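PDB 3GO9: insulinase family protease from Yersinia pestis, which is predicted to be a protease of the insulinase (M16) family, although it lacks the complete HxxEH motif usual in active M16 enzymes. Local coordinates for residues A[76-81]-A[132-137]; A[142-147]-A[198-203]. All coordinates share one frame; numbering follows the deposited sequence.

Contact 1 of 2, residues A[76-81]-A[132-137]; sequences RLALMS and LAWLSD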
ATOM      1  N   ARG A  76       5.760 -11.963  17.435  1.00  8.38           N
ATOM      2  CA  ARG A  76       5.591 -13.390  17.642  1.00  9.56           C
ATOM      3  C   ARG A  76       5.450 -13.702  19.159  1.00  8.90           C
ATOM      4  O   ARG A  76       4.724 -14.612  19.581  1.00 10.15           O
ATOM      5  CB  ARG A  76       6.780 -14.143  17.049  1.00 11.03           C
ATOM      6  CG  ARG A  76       6.431 -15.625  16.870  1.00 13.85           C
ATOM      7  CD  ARG A  76       7.615 -16.399  16.345  1.00 17.56           C
ATOM      8  NE  ARG A  76       8.032 -16.055  14.987  1.00 17.97           N
ATOM      9  CZ  ARG A  76       8.862 -16.825  14.288  1.00 24.39           C
ATOM     10  NH1 ARG A  76       9.346 -17.942  14.829  1.00 23.53           N
ATOM     11  NH2 ARG A  76       9.252 -16.480  13.058  1.00 23.79           N
ATOM     12  N   LEU A  77       6.140 -12.933  19.985  1.00  8.99           N
ATOM     13  CA  LEU A  77       6.026 -13.081  21.443  1.00  7.39           C
ATOM     14  C   LEU A  77       4.555 -12.898  21.929  1.00  9.16           C
ATOM     15  O   LEU A  77       4.090 -13.674  22.768  1.00 10.39           O
ATOM     16  CB  LEU A  77       6.999 -12.142  22.177  1.00  8.57           C
ATOM     17  CG  LEU A  77       8.434 -12.290  21.802  1.00 10.37           C
ATOM     18  CD1 LEU A  77       9.275 -11.242  22.626  1.00 13.87           C
ATOM     19  CD2 LEU A  77       9.000 -13.716  22.011  1.00 10.96           C
ATOM     20  N   ALA A  78       3.896 -11.885  21.385  1.00  9.57           N
ATOM     21  CA  ALA A  78       2.550 -11.508  21.692  1.00 10.41           C
ATOM     22  C   ALA A  78       1.564 -12.650  21.369  1.00 11.48           C
ATOM     23  O   ALA A  78       0.472 -12.713  21.949  1.00 11.74           O
ATOM     24  CB  ALA A  78       2.134 -10.181  20.940  1.00 10.23           C
ATOM     25  N   LEU A  79       1.964 -13.566  20.473  1.00 12.33           N
ATOM     26  CA  LEU A  79       1.157 -14.764  20.159  1.00 13.11           C
ATOM     27  C   LEU A  79       1.513 -15.952  21.031  1.00 13.66           C
ATOM     28  O   LEU A  79       0.774 -16.935  21.084  1.00 18.15           O
ATOM     29  CB  LEU A  79       1.311 -15.164  18.684  1.00 12.99           C
ATOM     30  CG  LEU A  79       0.881 -14.102  17.705  1.00 11.15           C
ATOM     31  CD1 LEU A  79       1.305 -14.390  16.197  1.00 14.26           C
ATOM     32  CD2 LEU A  79      -0.658 -13.864  17.763  1.00 14.92           C
HETATM   33  N   MSE A  80       2.663 -15.945  21.692  1.00 14.39           N
HETATM   34  CA  MSE A  80       3.017 -17.030  22.592  1.00 13.95           C
HETATM   35  C   MSE A  80       2.259 -16.867  23.882  1.00 14.36           C
HETATM   36  O   MSE A  80       1.770 -17.839  24.450  1.00 16.15           O
HETATM   37  CB  MSE A  80       4.513 -17.022  22.898  1.00 15.64           C
HETATM   38  CG  MSE A  80       5.409 -17.103  21.720  1.00 17.70           C
HETATM   39 SE   MSE A  80       5.245 -18.769  20.709  0.60 20.70          SE
HETATM   40  CE  MSE A  80       3.912 -18.356  19.532  1.00 18.85           C
ATOM     41  N   SER A  81       2.202 -15.646  24.387  1.00 12.18           N
ATOM     42  CA  SER A  81       1.568 -15.419  25.669  1.00 12.49           C
ATOM     43  C   SER A  81       1.217 -13.963  25.786  1.00 11.18           C
ATOM     44  O   SER A  81       1.928 -13.107  25.217  1.00 10.68           O
ATOM     45  CB  SER A  81       2.478 -15.879  26.807  1.00 15.03           C
ATOM     46  OG  SER A  81       3.308 -14.864  27.253  1.00 20.61           O
ATOM     47  N   LEU A 132      -8.959  -5.402  22.404  1.00  9.91           N
ATOM     48  CA  LEU A 132      -8.302  -4.243  22.969  1.00 10.32           C
ATOM     49  C   LEU A 132      -7.314  -4.618  24.067  1.00 10.70           C
ATOM     50  O   LEU A 132      -6.262  -3.948  24.217  1.00 10.46           O
ATOM     51  CB  LEU A 132      -9.334  -3.213  23.458  1.00  9.97           C
ATOM     52  CG  LEU A 132     -10.212  -2.554  22.392  1.00  9.32           C
ATOM     53  CD1 LEU A 132     -11.146  -1.551  23.090  1.00 12.62           C
ATOM     54  CD2 LEU A 132      -9.398  -1.808  21.323  1.00 11.85           C
ATOM     55  N   ALA A 133      -7.615  -5.691  24.820  1.00  9.45           N
ATOM     56  CA  ALA A 133      -6.749  -6.154  25.884  1.00  9.25           C
ATOM     57  C   ALA A 133      -5.470  -6.750  25.266  1.00  8.84           C
ATOM     58  O   ALA A 133      -4.355  -6.475  25.764  1.00  9.44           O
ATOM     59  CB  ALA A 133      -7.496  -7.139  26.704  1.00  9.84           C
ATOM     60  N   TRP A 134      -5.614  -7.512  24.179  1.00  9.11           N
ATOM     61  CA  TRP A 134      -4.467  -8.105  23.519  1.00  8.13           C
ATOM     62  C   TRP A 134      -3.587  -6.982  22.958  1.00  7.49           C
ATOM     63  O   TRP A 134      -2.372  -6.994  23.071  1.00  7.62           O
ATOM     64  CB  TRP A 134      -4.847  -9.082  22.396  1.00  9.03           C
ATOM     65  CG  TRP A 134      -3.662  -9.792  21.828  1.00  7.89           C
ATOM     66  CD1 TRP A 134      -3.024 -10.877  22.376  1.00  8.97           C
ATOM     67  CD2 TRP A 134      -2.904  -9.438  20.649  1.00  7.38           C
ATOM     68  NE1 TRP A 134      -1.946 -11.239  21.582  1.00 10.82           N
ATOM     69  CE2 TRP A 134      -1.879 -10.383  20.516  1.00  9.41           C
ATOM     70  CE3 TRP A 134      -3.007  -8.417  19.690  1.00 11.44           C
ATOM     71  CZ2 TRP A 134      -0.967 -10.340  19.485  1.00  8.92           C
ATOM     72  CZ3 TRP A 134      -2.106  -8.409  18.615  1.00 12.35           C
ATOM     73  CH2 TRP A 134      -1.086  -9.367  18.553  1.00 10.01           C
ATOM     74  N   LEU A 135      -4.218  -5.987  22.356  1.00  7.18           N
ATOM     75  CA  LEU A 135      -3.468  -4.898  21.721  1.00  7.84           C
ATOM     76  C   LEU A 135      -2.776  -4.025  22.789  1.00  9.40           C
ATOM     77  O   LEU A 135      -1.641  -3.557  22.563  1.00 10.19           O
ATOM     78  CB  LEU A 135      -4.351  -4.023  20.853  1.00  9.80           C
ATOM     79  CG  LEU A 135      -4.836  -4.707  19.568  1.00  9.43           C
ATOM     80  CD1 LEU A 135      -6.013  -3.921  18.950  1.00 11.42           C
ATOM     81  CD2 LEU A 135      -3.735  -4.877  18.543  1.00  9.68           C
ATOM     82  N   SER A 136      -3.447  -3.789  23.908  1.00  8.88           N
ATOM     83  CA  SER A 136      -2.808  -3.032  25.039  1.00 10.11           C
ATOM     84  C   SER A 136      -1.742  -3.814  25.779  1.00 10.05           C
ATOM     85  O   SER A 136      -0.710  -3.246  26.169  1.00 10.81           O
ATOM     86  CB  SER A 136      -3.835  -2.391  25.951  1.00 12.62           C
ATOM     87  OG  SER A 136      -4.730  -3.322  26.519  1.00 13.85           O
ATOM     88  N   ASP A 137      -1.943  -5.108  25.953  1.00  9.15           N
ATOM     89  CA  ASP A 137      -0.861  -5.988  26.434  1.00  8.24           C
ATOM     90  C   ASP A 137       0.349  -5.871  25.513  1.00  8.48           C
ATOM     91  O   ASP A 137       1.492  -5.734  25.970  1.00 11.06           O
ATOM     92  CB  ASP A 137      -1.275  -7.483  26.451  1.00  8.33           C
ATOM     93  CG  ASP A 137      -2.262  -7.888  27.541  1.00 10.18           C
ATOM     94  OD1 ASP A 137      -2.584  -7.087  28.471  1.00 11.81           O
ATOM     95  OD2 ASP A 137      -2.642  -9.109  27.480  1.00 10.74           O
TER

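Contact 2 of 2, residues A[142-147]-A[198-203]; sequences LAVSEQ and KLKQFY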
ATOM      1  N   LEU A 142       4.320  -6.273  26.850  1.00 10.40           N
ATOM      2  CA  LEU A 142       4.690  -7.454  26.025  1.00  9.85           C
ATOM      3  C   LEU A 142       5.466  -8.470  26.869  1.00 10.87           C
ATOM      4  O   LEU A 142       6.311  -8.087  27.677  1.00 10.19           O
ATOM      5  CB  LEU A 142       5.512  -7.008  24.814  1.00 11.42           C
ATOM      6  CG  LEU A 142       5.872  -8.108  23.820  1.00 11.90           C
ATOM      7  CD1 LEU A 142       4.616  -8.604  23.139  1.00 11.48           C
ATOM      8  CD2 LEU A 142       6.910  -7.603  22.760  1.00 14.09           C
ATOM      9  N   ALA A 143       5.147  -9.757  26.701  1.00 11.21           N
ATOM     10  CA  ALA A 143       5.723 -10.820  27.499  1.00 12.65           C
ATOM     11  C   ALA A 143       7.071 -11.214  26.907  1.00 13.18           C
ATOM     12  O   ALA A 143       7.154 -12.055  26.041  1.00 14.53           O
ATOM     13  CB  ALA A 143       4.741 -12.051  27.584  1.00 13.33           C
ATOM     14  N   VAL A 144       8.126 -10.543  27.343  1.00 14.35           N
ATOM     15  CA  VAL A 144       9.452 -10.745  26.790  1.00 14.61           C
ATOM     16  C   VAL A 144      10.271 -11.416  27.898  1.00 16.41           C
ATOM     17  O   VAL A 144      10.629 -10.800  28.887  1.00 16.73           O
ATOM     18  CB  VAL A 144      10.108  -9.399  26.376  1.00 14.26           C
ATOM     19  CG1 VAL A 144      11.478  -9.671  25.702  1.00 15.66           C
ATOM     20  CG2 VAL A 144       9.178  -8.596  25.445  1.00 15.02           C
ATOM     21  N   SER A 145      10.493 -12.701  27.751  1.00 17.41           N
ATOM     22  CA  SER A 145      11.250 -13.446  28.727  1.00 17.64           C
ATOM     23  C   SER A 145      12.031 -14.521  28.051  1.00 17.89           C
ATOM     24  O   SER A 145      11.815 -14.811  26.874  1.00 16.47           O
ATOM     25  CB  SER A 145      10.292 -14.074  29.740  1.00 18.49           C
ATOM     26  OG  SER A 145       9.514 -15.093  29.126  1.00 18.77           O
ATOM     27  N   GLU A 146      12.955 -15.167  28.784  1.00 18.94           N
ATOM     28  CA  GLU A 146      13.683 -16.296  28.198  1.00 19.73           C
ATOM     29  C   GLU A 146      12.705 -17.361  27.723  1.00 19.03           C
ATOM     30  O   GLU A 146      12.875 -17.972  26.667  1.00 18.76           O
ATOM     31  CB  GLU A 146      14.647 -16.899  29.228  1.00 20.71           C
ATOM     32  CG  GLU A 146      15.769 -15.977  29.674  1.00 26.12           C
ATOM     33  CD  GLU A 146      16.973 -15.891  28.715  1.00 32.65           C
ATOM     34  OE1 GLU A 146      17.911 -15.132  29.074  1.00 36.75           O
ATOM     35  OE2 GLU A 146      17.007 -16.548  27.626  1.00 36.91           O
ATOM     36  N   GLN A 147      11.650 -17.549  28.495  1.00 19.25           N
ATOM     37  CA  GLN A 147      10.633 -18.559  28.204  1.00 19.52           C
ATOM     38  C   GLN A 147       9.860 -18.255  26.914  1.00 18.56           C
ATOM     39  O   GLN A 147       9.687 -19.131  26.070  1.00 18.41           O
ATOM     40  CB  GLN A 147       9.663 -18.705  29.381  1.00 21.37           C
ATOM     41  CG  GLN A 147      10.280 -19.300  30.641  1.00 26.10           C
ATOM     42  CD  GLN A 147      11.356 -18.392  31.268  1.00 31.85           C
ATOM     43  OE1 GLN A 147      11.167 -17.164  31.392  1.00 31.18           O
ATOM     44  NE2 GLN A 147      12.496 -18.996  31.643  1.00 35.40           N
ATOM     45  N   LYS A 198      18.395  -7.069  26.146  1.00 14.63           N
ATOM     46  CA  LYS A 198      18.552  -6.087  25.079  1.00 14.49           C
ATOM     47  C   LYS A 198      17.262  -6.022  24.257  1.00 12.97           C
ATOM     48  O   LYS A 198      16.860  -4.957  23.782  1.00 14.01           O
ATOM     49  CB  LYS A 198      19.704  -6.397  24.158  1.00 16.42           C
ATOM     50  CG  LYS A 198      20.019  -5.235  23.230  1.00 21.41           C
ATOM     51  CD  LYS A 198      21.371  -5.352  22.566  1.00 27.96           C
ATOM     52  CE  LYS A 198      22.463  -4.663  23.420  1.00 29.38           C
ATOM     53  NZ  LYS A 198      23.675  -4.395  22.598  1.00 32.00           N
ATOM     54  N   LEU A 199      16.645  -7.170  24.071  1.00 11.62           N
ATOM     55  CA  LEU A 199      15.349  -7.193  23.374  1.00 10.22           C
ATOM     56  C   LEU A 199      14.299  -6.367  24.128  1.00 10.59           C
ATOM     57  O   LEU A 199      13.514  -5.651  23.508  1.00 11.10           O
ATOM     58  CB  LEU A 199      14.938  -8.635  23.148  1.00  9.73           C
ATOM     59  CG  LEU A 199      13.607  -8.879  22.443  1.00  8.79           C
ATOM     60  CD1 LEU A 199      13.522  -8.284  21.034  1.00  9.30           C
ATOM     61  CD2 LEU A 199      13.276 -10.340  22.395  1.00 12.80           C
ATOM     62  N   LYS A 200      14.245  -6.508  25.454  1.00 10.61           N
ATOM     63  CA  LYS A 200      13.252  -5.778  26.244  1.00 12.82           C
ATOM     64  C   LYS A 200      13.558  -4.273  26.156  1.00 12.22           C
ATOM     65  O   LYS A 200      12.673  -3.467  26.071  1.00 13.15           O
ATOM     66  CB  LYS A 200      13.332  -6.195  27.713  1.00 14.76           C
ATOM     67  CG  LYS A 200      12.946  -7.601  28.024  1.00 20.12           C
ATOM     68  CD  LYS A 200      13.073  -7.823  29.587  1.00 24.65           C
ATOM     69  CE  LYS A 200      13.364  -9.275  29.965  1.00 28.13           C
ATOM     70  NZ  LYS A 200      12.852  -9.643  31.297  1.00 26.88           N
ATOM     71  N   GLN A 201      14.827  -3.920  26.181  1.00 13.64           N
ATOM     72  CA  GLN A 201      15.224  -2.526  26.104  1.00 14.01           C
ATOM     73  C   GLN A 201      14.818  -1.926  24.763  1.00 12.78           C
ATOM     74  O   GLN A 201      14.285  -0.802  24.694  1.00 13.14           O
ATOM     75  CB  GLN A 201      16.729  -2.409  26.311  1.00 14.66           C
ATOM     76  CG  GLN A 201      17.086  -2.709  27.743  1.00 19.15           C
ATOM     77  CD  GLN A 201      18.571  -2.528  28.026  1.00 24.83           C
ATOM     78  OE1 GLN A 201      19.438  -3.045  27.301  1.00 27.57           O
ATOM     79  NE2 GLN A 201      18.870  -1.792  29.097  1.00 29.95           N
ATOM     80  N   PHE A 202      14.983  -2.706  23.699  1.00 11.37           N
ATOM     81  CA  PHE A 202      14.562  -2.280  22.353  1.00  9.67           C
ATOM     82  C   PHE A 202      13.073  -2.035  22.323  1.00  9.38           C
ATOM     83  O   PHE A 202      12.600  -1.035  21.819  1.00  9.28           O
ATOM     84  CB  PHE A 202      14.966  -3.333  21.311  1.00  9.28           C
ATOM     85  CG  PHE A 202      14.508  -3.050  19.925  1.00  9.91           C
ATOM     86  CD1 PHE A 202      15.286  -2.324  19.019  1.00  8.57           C
ATOM     87  CD2 PHE A 202      13.349  -3.584  19.456  1.00  8.21           C
ATOM     88  CE1 PHE A 202      14.850  -2.096  17.738  1.00 11.41           C
ATOM     89  CE2 PHE A 202      12.906  -3.338  18.187  1.00 10.33           C
ATOM     90  CZ  PHE A 202      13.663  -2.615  17.309  1.00 10.64           C
ATOM     91  N   TYR A 203      12.316  -2.982  22.859  1.00 10.54           N
ATOM     92  CA  TYR A 203      10.871  -2.849  22.932  1.00  9.47           C
ATOM     93  C   TYR A 203      10.444  -1.596  23.659  1.00 10.43           C
ATOM     94  O   TYR A 203       9.579  -0.840  23.177  1.00 10.75           O
ATOM     95  CB  TYR A 203      10.317  -4.042  23.657  1.00  9.66           C
ATOM     96  CG  TYR A 203       8.875  -3.941  24.064  1.00  9.47           C
ATOM     97  CD1 TYR A 203       7.891  -3.940  23.129  1.00 10.30           C
ATOM     98  CD2 TYR A 203       8.527  -3.918  25.393  1.00  8.11           C
ATOM     99  CE1 TYR A 203       6.551  -3.822  23.462  1.00 11.76           C
ATOM    100  CE2 TYR A 203       7.197  -3.843  25.775  1.00  9.12           C
ATOM    101  CZ  TYR A 203       6.199  -3.806  24.803  1.00  9.57           C
ATOM    102  OH  TYR A 203       4.875  -3.738  25.215  1.00  9.98           O
TER
HETATM  103  O   HOH W   1      10.158  -8.751  31.555  1.00 39.99           O

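Contact 1 of 2, residues A[76-81]-A[132-137]
W134 on helix 125-140 reaches across to A78 of helix 70-80, and its indole carries nearly the whole contact. CG stands anti to the backbone N (chi1 -174°), which swings the ring across the gap; between 76-81 and 132-137 the closest CA atoms, those of A78 and W134, are 8.0 Å apart.

The tight part lies at the NE1 side of the indole. NE1 donates to the carbonyl O of A78 at 2.9 Å, with an N-H...O angle of 151°. The oxygen sits at the ring edge close to its plane, whereas the donor stands above the A78 carbonyl plane and not on a lone pair. Beside this bond the A78 methyl presses obliquely on the benzo part of the ring, CB to CZ2 3.4 Å. Alanine suits the place because a small side chain lets the indole come up to the helix backbone.

Partly exposed L79 makes the looser part. Its CD2 also comes obliquely to CZ2 of W134, but from the opposite side of the ring plane and with a single touch at 3.9 Å. L79 also touches W94 and P159. The W134 ring is further packed by helix 87-95, meeting L90 and L93 and standing edge-to-face with W94. R76 points away from W134 to a salt bridge with the zinc ligand D158; it stands where M16 enzymes usually have the second histidine of the HxxEH motif, whose first is H72.

Both helices belong to the M16 peptidase family region. A buried indole N-H is costly unless paired, and the A78 carbonyl serves it; the single polar bond therefore probably fixes the rotation of a ring otherwise packed largely by apolar side chains.

Contact 2 of 2, residues A[142-147]-A[198-203]
The turn leading from helix 125-140 into helix 146-153 runs past helix 196-206, nearest at V144 and K200 with 6.3 Å between their CA atoms. Here the link between helices 125-140 and 146-153 packs on helix 196-206 in the M16 fold: A143 centres an inverse gamma turn, and S145 is the N-cap of helix 146-153.

Y203 and L142 form the inner end. The backbone N of L142 donates to Y203 OH at 3.1 Å, with an N-H...O angle of 157°, and the same phenol oxygen is hydrogen-bonded to the carbonyl O of T138. Tyrosine thus suits a buried site where loop and helix end need a polar partner at the tip of an apolar ring. That ring also takes L142 over one face: CB lies 3.3 Å from CZ, and CD2 makes a CH-pi contact 4.1 Å from the ring centroid, offset toward the rim. With CG anti to the backbone N (chi1 -176°), L142 can place CD2 there while its side chain also meets L74 and A78 of helix 70-80.

V144 fills the middle. Its beta-branched side chain divides the work: CG1 bears on helix 196-206, touching CD2 of L199 at 3.8 Å, whereas CG2 turns to helix 70-80, 3.9 Å from L77 CD1. The branched apolar end of L199 meets V144 on one hand and F70 and L74 on the other.

K200 lies on the more exposed side. Lysine fits because its methylenes can lie against an apolar neighbour while the ammonium reaches water; its chain runs antiparallel to that of V144, with CG unusually tight on V144 CG1 at 3.4 Å. At its end NZ donates to a water, 2.8 Å from the water oxygen, and that water gives a weak bond to the carbonyl O of V144.

Both contacts are mostly buried and meet on helix 70-80, which supplies A78 to contact 1 and backs L142 and L199 in contact 2. Helix 125-140 carries one half of contact 1 and runs on into the turn that forms half of contact 2, so the pair follow one another along the chain with centres about 13 Å apart. They touch directly where A78 CB meets L142 CD1 at 3.7 Å. Each uses an aromatic side chain to reach backbone groups, but W134 only donates, to A78 O, whereas Y203 OH both accepts from L142 N and donates to T138 O. Contact 2 alone extends to a lysine with a water bridge.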